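Local coordinates for protein putative adhesin (Bacteroides thetaiotaomicron, PDB 4QDG) that probably anchors or assists assembly of fimbrillin-type pili at the outer membrane as a lipoprotein of the FimB/Mfa2 family, and binds magnesium ions, at residues 256-260 and 269-273; 233-237 and 248-253; 225-229 and 252-257. One frame throughout, in Å; residues are numbered along the deposited sequence.

Contact 1: residues 256-260 and 269-273. With MG (magnesium ion), chain D.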
# COMPACT_ATOMS: atom_id res chain seq x y z
N LEU A 256 7.64 4.52 12.31
CA LEU A 256 8.15 4.64 10.93
C LEU A 256 8.58 6.07 10.62
O LEU A 256 9.53 6.27 9.88
CB LEU A 256 7.13 4.17 9.86
CG LEU A 256 6.60 2.75 9.97
CD1 LEU A 256 5.51 2.53 8.95
CD2 LEU A 256 7.70 1.72 9.84
N LEU A 257 7.86 7.05 11.19
CA LEU A 257 8.15 8.45 10.99
C LEU A 257 9.44 8.83 11.73
O LEU A 257 10.00 9.87 11.40
CB LEU A 257 6.95 9.34 11.41
CG LEU A 257 5.67 9.27 10.54
CD1 LEU A 257 4.53 10.09 11.15
CD2 LEU A 257 5.93 9.69 9.08
N MSE A 258 9.97 7.98 12.66
CA MSE A 258 11.28 8.26 13.29
C MSE A 258 12.39 8.04 12.23
O MSE A 258 13.44 8.67 12.32
CB MSE A 258 11.57 7.42 14.55
CG MSE A 258 10.65 7.69 15.71
SE MSE A 258 10.78 6.21 17.03
CE MSE A 258 9.23 6.78 18.25
N LEU A 259 12.13 7.18 11.21
CA LEU A 259 13.07 7.01 10.12
C LEU A 259 13.02 8.27 9.21
O LEU A 259 14.06 8.76 8.79
CB LEU A 259 12.77 5.73 9.30
CG LEU A 259 13.65 5.52 8.05
CD1 LEU A 259 15.07 5.17 8.46
CD2 LEU A 259 13.11 4.41 7.18
N LYS A 260 11.80 8.78 8.94
CA LYS A 260 11.64 9.98 8.13
C LYS A 260 12.34 11.18 8.77
O LYS A 260 13.09 11.87 8.09
CB LYS A 260 10.17 10.29 7.90
CG LYS A 260 9.94 11.29 6.75
CD LYS A 260 8.78 12.23 7.04
CE LYS A 260 9.19 13.39 7.93
NZ LYS A 260 8.03 14.28 8.20
N SER A 269 5.12 13.83 5.79
CA SER A 269 4.89 12.58 6.52
C SER A 269 4.02 11.59 5.71
O SER A 269 4.40 10.43 5.56
CB SER A 269 4.28 12.84 7.88
OG SER A 269 5.29 13.36 8.72
N GLN A 270 2.91 12.07 5.15
CA GLN A 270 1.99 11.25 4.34
C GLN A 270 2.67 10.77 3.05
O GLN A 270 2.52 9.61 2.67
CB GLN A 270 0.67 11.98 4.02
CG GLN A 270 -0.40 11.00 3.50
CD GLN A 270 -0.58 9.79 4.42
OE1 GLN A 270 -0.90 9.91 5.60
NE2 GLN A 270 -0.30 8.60 3.90
N GLU A 271 3.45 11.65 2.40
CA GLU A 271 4.22 11.33 1.17
C GLU A 271 5.19 10.18 1.42
O GLU A 271 5.31 9.30 0.57
CB GLU A 271 4.98 12.56 0.67
CG GLU A 271 5.84 12.28 -0.56
CD GLU A 271 6.45 13.49 -1.25
OE1 GLU A 271 6.31 14.61 -0.72
OE2 GLU A 271 7.08 13.31 -2.31
N PHE A 272 5.89 10.22 2.55
CA PHE A 272 6.82 9.18 3.01
C PHE A 272 6.05 7.87 3.21
O PHE A 272 6.48 6.81 2.72
CB PHE A 272 7.52 9.64 4.32
CG PHE A 272 8.37 8.60 5.00
CD1 PHE A 272 9.61 8.26 4.49
CD2 PHE A 272 7.91 7.94 6.14
CE1 PHE A 272 10.40 7.27 5.11
CE2 PHE A 272 8.69 6.96 6.76
CZ PHE A 272 9.93 6.65 6.25
N LEU A 273 4.89 7.94 3.90
CA LEU A 273 4.07 6.74 4.14
C LEU A 273 3.48 6.17 2.85
O LEU A 273 3.23 4.96 2.79
CB LEU A 273 2.96 6.99 5.14
CG LEU A 273 3.39 7.40 6.55
CD1 LEU A 273 2.21 7.96 7.32
CD2 LEU A 273 4.04 6.20 7.30
MG MG D . 3.29 3.07 1.61
O HOH W 1 2.27 2.37 -0.15

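Contact 2: residues 233-237 and 248-253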
# COMPACT_ATOMS: atom_id res chain seq x y z
N SER A 233 -4.83 5.30 15.40
CA SER A 233 -3.40 5.16 15.66
C SER A 233 -3.05 3.66 15.46
O SER A 233 -3.22 2.86 16.37
CB SER A 233 -3.07 5.66 17.07
OG SER A 233 -1.67 5.64 17.30
N PRO A 234 -2.64 3.27 14.23
CA PRO A 234 -2.32 1.84 13.98
C PRO A 234 -1.25 1.30 14.93
O PRO A 234 -0.26 2.00 15.27
CB PRO A 234 -1.82 1.82 12.53
CG PRO A 234 -2.29 3.10 11.94
CD PRO A 234 -2.41 4.10 13.03
N LYS A 235 -1.45 0.04 15.36
CA LYS A 235 -0.56 -0.61 16.30
C LYS A 235 0.12 -1.86 15.74
O LYS A 235 -0.51 -2.65 15.02
CB LYS A 235 -1.34 -0.99 17.57
CG LYS A 235 -1.84 0.20 18.39
CD LYS A 235 -0.76 0.80 19.31
CE LYS A 235 -1.28 1.97 20.10
NZ LYS A 235 -1.41 3.19 19.27
N LEU A 236 1.41 -2.05 16.10
CA LEU A 236 2.17 -3.27 15.80
C LEU A 236 2.28 -3.98 17.14
O LEU A 236 2.69 -3.36 18.13
CB LEU A 236 3.53 -3.08 15.14
CG LEU A 236 4.43 -4.33 15.12
CD1 LEU A 236 3.92 -5.38 14.12
CD2 LEU A 236 5.87 -3.97 14.82
N THR A 237 1.84 -5.24 17.19
CA THR A 237 1.87 -6.01 18.46
C THR A 237 2.61 -7.32 18.26
O THR A 237 2.36 -8.03 17.28
CB THR A 237 0.43 -6.23 19.00
OG1 THR A 237 -0.20 -4.96 19.17
CG2 THR A 237 0.41 -6.95 20.33
N ILE A 248 6.11 -6.29 22.50
CA ILE A 248 6.10 -5.11 21.64
C ILE A 248 4.62 -4.72 21.39
O ILE A 248 3.79 -5.58 21.06
CB ILE A 248 6.90 -5.30 20.30
CG1 ILE A 248 8.37 -5.65 20.56
CG2 ILE A 248 6.83 -4.05 19.42
CD1 ILE A 248 9.02 -6.53 19.50
N ASN A 249 4.31 -3.44 21.60
CA ASN A 249 3.00 -2.85 21.39
C ASN A 249 3.22 -1.38 21.16
O ASN A 249 3.27 -0.59 22.11
CB ASN A 249 2.02 -3.12 22.54
CG ASN A 249 0.63 -2.59 22.26
OD1 ASN A 249 0.04 -2.83 21.21
ND2 ASN A 249 0.06 -1.90 23.22
N ILE A 250 3.40 -1.02 19.89
CA ILE A 250 3.80 0.33 19.55
C ILE A 250 2.87 1.01 18.57
O ILE A 250 2.25 0.33 17.74
CB ILE A 250 5.24 0.27 18.94
CG1 ILE A 250 5.30 -0.63 17.66
CG2 ILE A 250 6.29 -0.15 19.98
CD1 ILE A 250 6.19 -0.21 16.61
N PRO A 251 2.84 2.36 18.56
CA PRO A 251 2.13 3.06 17.49
C PRO A 251 3.04 3.01 16.24
O PRO A 251 4.04 3.73 16.14
CB PRO A 251 1.89 4.47 18.06
CG PRO A 251 2.86 4.62 19.20
CD PRO A 251 3.54 3.32 19.46
N LEU A 252 2.71 2.07 15.35
CA LEU A 252 3.43 1.75 14.12
C LEU A 252 3.82 2.98 13.27
O LEU A 252 4.97 3.04 12.82
CB LEU A 252 2.58 0.77 13.27
CG LEU A 252 3.10 0.38 11.87
CD1 LEU A 252 4.47 -0.32 11.91
CD2 LEU A 252 2.12 -0.52 11.19
N ILE A 253 2.90 3.93 13.04
CA ILE A 253 3.13 5.09 12.18
C ILE A 253 4.18 6.04 12.78
O ILE A 253 5.12 6.46 12.07
CB ILE A 253 1.80 5.78 11.81
CG1 ILE A 253 0.99 4.83 10.91
CG2 ILE A 253 2.06 7.12 11.12
CD1 ILE A 253 0.05 5.38 10.05
O HOH W 2 0.63 4.41 14.72

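Contact 3: residues 225-229 and 252-257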
# COMPACT_ATOMS: atom_id res chain seq x y z
N ARG A 225 -3.55 1.14 3.26
CA ARG A 225 -2.86 2.43 3.38
C ARG A 225 -2.51 2.85 4.82
O ARG A 225 -3.34 2.79 5.75
CB ARG A 225 -3.67 3.53 2.68
CG ARG A 225 -2.86 4.75 2.35
CD ARG A 225 -3.68 5.84 1.71
NE ARG A 225 -2.87 7.03 1.44
CZ ARG A 225 -3.37 8.19 1.00
NH1 ARG A 225 -4.68 8.32 0.82
NH2 ARG A 225 -2.57 9.22 0.77
N LEU A 226 -1.26 3.29 4.98
CA LEU A 226 -0.72 3.85 6.22
C LEU A 226 -0.90 5.37 6.18
O LEU A 226 -0.36 6.02 5.28
CB LEU A 226 0.74 3.47 6.38
CG LEU A 226 1.05 1.98 6.57
CD1 LEU A 226 2.59 1.74 6.54
CD2 LEU A 226 0.37 1.44 7.86
N MSE A 227 -1.74 5.92 7.07
CA MSE A 227 -2.02 7.35 7.12
C MSE A 227 -1.92 7.92 8.52
O MSE A 227 -2.38 7.30 9.47
CB MSE A 227 -3.45 7.66 6.61
CG MSE A 227 -3.66 7.34 5.15
SE MSE A 227 -5.23 8.22 4.40
CE MSE A 227 -4.47 10.10 4.10
N VAL A 228 -1.42 9.16 8.62
CA VAL A 228 -1.48 9.93 9.87
C VAL A 228 -2.89 10.54 9.91
O VAL A 228 -3.26 11.27 8.99
CB VAL A 228 -0.38 11.03 9.94
CG1 VAL A 228 -0.60 11.93 11.16
CG2 VAL A 228 1.02 10.44 9.96
N ARG A 229 -3.68 10.22 10.91
CA ARG A 229 -5.02 10.82 11.09
C ARG A 229 -5.34 10.86 12.57
O ARG A 229 -4.74 10.10 13.32
CB ARG A 229 -6.12 10.10 10.29
CG ARG A 229 -6.32 8.66 10.70
CD ARG A 229 -6.53 7.84 9.46
NE ARG A 229 -6.92 6.46 9.75
CZ ARG A 229 -6.09 5.43 9.82
NH1 ARG A 229 -4.78 5.62 9.71
NH2 ARG A 229 -6.55 4.21 10.01
N LEU A 252 2.71 2.07 15.35
CA LEU A 252 3.43 1.75 14.12
C LEU A 252 3.82 2.98 13.27
O LEU A 252 4.97 3.04 12.82
CB LEU A 252 2.58 0.77 13.27
CG LEU A 252 3.10 0.38 11.87
CD1 LEU A 252 4.47 -0.32 11.91
CD2 LEU A 252 2.12 -0.52 11.19
N ILE A 253 2.90 3.93 13.04
CA ILE A 253 3.13 5.09 12.18
C ILE A 253 4.18 6.04 12.78
O ILE A 253 5.12 6.46 12.07
CB ILE A 253 1.80 5.78 11.81
CG1 ILE A 253 0.99 4.83 10.91
CG2 ILE A 253 2.06 7.12 11.12
CD1 ILE A 253 0.05 5.38 10.05
N ASN A 254 4.10 6.29 14.08
CA ASN A 254 5.05 7.10 14.84
C ASN A 254 6.47 6.55 14.75
O ASN A 254 7.41 7.33 14.60
CB ASN A 254 4.65 7.17 16.31
CG ASN A 254 3.39 7.96 16.57
OD1 ASN A 254 2.60 8.27 15.67
ND2 ASN A 254 3.14 8.24 17.83
N TYR A 255 6.61 5.22 14.82
CA TYR A 255 7.90 4.53 14.77
C TYR A 255 8.47 4.65 13.36
O TYR A 255 9.61 5.02 13.25
CB TYR A 255 7.76 3.06 15.24
CG TYR A 255 7.96 2.93 16.73
CD1 TYR A 255 7.04 3.48 17.63
CD2 TYR A 255 9.12 2.35 17.25
CE1 TYR A 255 7.26 3.42 19.01
CE2 TYR A 255 9.36 2.33 18.62
CZ TYR A 255 8.41 2.84 19.50
OH TYR A 255 8.62 2.76 20.86
N LEU A 256 7.64 4.52 12.31
CA LEU A 256 8.15 4.64 10.93
C LEU A 256 8.58 6.07 10.62
O LEU A 256 9.53 6.27 9.88
CB LEU A 256 7.13 4.17 9.86
CG LEU A 256 6.60 2.75 9.97
CD1 LEU A 256 5.51 2.53 8.95
CD2 LEU A 256 7.70 1.72 9.84
N LEU A 257 7.86 7.05 11.19
CA LEU A 257 8.15 8.45 10.99
C LEU A 257 9.44 8.83 11.73
O LEU A 257 10.00 9.87 11.40
CB LEU A 257 6.95 9.34 11.41
CG LEU A 257 5.67 9.27 10.54
CD1 LEU A 257 4.53 10.09 11.15
CD2 LEU A 257 5.93 9.69 9.08

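Contact 1: residues 256-260 and 269-273
Where Leu257 and Lys260 meet Ser269 and Phe272, two consecutive helices cross at a steep angle: the axes of 256-260 and 269-273 come within 10.3 Å at 109°, only a short connection apart along the chain. Phe272 is the knob of this helix pair, seated in a hole made by Leu256, Leu257, Leu259 and Lys260. Its CG lies anti to the backbone N (chi1 172°), which swings the ring across to the other helix. One ring face is taken by the aliphatic part of Lys260, whose CB lies 3.7 Å from the ring centroid and almost on the ring normal, a CH-pi contact, while CG rests over the ring atom CG. At the ring edge, in plane, CD2 of Leu259 reaches CZ of Phe272 at 4.0 Å. CD2 of Leu257 comes obliquely to CD2 of Phe272, also at 4.0 Å, and touches the CB of Ser269 as well.

Beyond the ring the Lys260 chain bends at chi2 and chi3 (82° at the latter), passes the CA of Ser269 with its CD, and brings NZ to donate a hydrogen bond of 2.9 Å to Ser269 OG. The ammonium group also bonds to Met267 O, so the lysine holds one oxygen in the turn just before the second helix and one on its first residue, while its methylenes cover the phenyl ring. Farther along, CD1 of Leu256 meets CD2 of Leu273 at 4.3 Å.

Leu273 ties the helix pair to a metal: its carbonyl O binds the magnesium ion at 2.2 Å, together with Asn151 OD1, the carbonyl O of Glu276 and a water. Around the two helices, Trp279 of strand 278-285 meets the Phe272 ring, and Leu256 and Leu259 pack on Ile298 of strand 295-298.

Contact 2: residues 233-237 and 248-253
Lys235 and Pro251 face each other near one end of an antiparallel beta hairpin formed by strands 235-240 and 246-251, the second of which runs straight into helix 252-263. Leu236 and Ile250 form the hydrogen-bonded pair, exchanging two backbone bonds of 3.0 Å between N and O; Thr237 with Asn249 and Lys235 with Pro251 are non-hydrogen-bonded pairs. The Ile250 side chain lies alongside that of Leu236, pointing the same way. From its CB, the CG1 branch sits between the backbone N and the carbonyl carbon (chi1 59°), which sets CG1 3.8 Å from the carbonyl O of Leu236 and 3.9 Å from Leu236 CB. At the tip, CD1 meets both CB and CD2 of Leu236, each at 4.2 Å. Phe283 and Met281 of strand 278-285 pack against this face. Pro251 is the N-cap of the helix. Pro234 O receives Leu252 N at 3.0 Å, its donor tilted from the carbonyl plane, and accepts a further bond of 2.6 Å from a water that in turn takes the N-H of Ile253.

Contact 3: residues 225-229 and 252-257
Val228 reaches helix 252-257 with a single methyl: CG2, anti to the carbonyl carbon of its own residue, lies 3.7 Å from CG2 of Ile253 and equally close to CD1 of Leu257. One branch of the valine thus touches two residues a helical turn apart, crossing both obliquely. Ile253 uses its other branch for the preceding residues. Because its CG1 points away from the carbonyl carbon (chi1 -68°) and the chain then extends through chi2 (-155°), CD1 is carried to the backbone of Met227, a selenomethionine, where it sits 3.2 Å from the carbonyl O and 4.2 Å from CB of Leu226.

The arrangement is that of an irregular connection between strands 213-223 and 235-240 laid against the first turns of a helix, with aliphatic side chains filling the interface. Leu226 belongs to its buried part. It sends CD1 to CD1 of Leu256 at 3.9 Å, the two leucines crossing at about a right angle, whereas CD2 turns to CD2 of Leu252. Trp279 of strand 278-285 touches both Leu226 and Leu256, and Asn151, a ligand of the nearby magnesium ion, also packs on Leu226.

The Met227 carbonyl oxygen, touched by the Ile253 methyl, accepts a hydrogen bond from within its own segment. The Arg229 chain curls back and NH1 donates to this oxygen at 2.9 Å, the acceptor lying almost in the guanidinium plane. Its NH2 forms a salt bridge with Asp176, and Trp231 makes a cation-pi contact with the same group. Beside the other arginine, the terminal methyl CE of Met227 lies over one face of the Arg225 guanidinium, toward its rim.

Helix 252-263 is common to all three contacts, each using a different partner: the start of the other hairpin strand, 233-237, in contact 2, the 225-229 connection in contact 3 and helix 269-275 in contact 1. Both segments of contact 2 come earlier in the chain than those of contact 1, and contact 3 reaches from before the hairpin to the same helix. Centres of contacts 1 and 3 lie about 7 Å apart, those of 2 and 3 about 9 Å, and those of 1 and 2 about 14 Å. The side-chain amide of Gln270 probably bonds the carbonyl O of Leu226 and the N-H of Val228, joining contacts 1 and 3 directly. The helix therefore links the hairpin's sheet to the surroundings of the magnesium bound by Leu273.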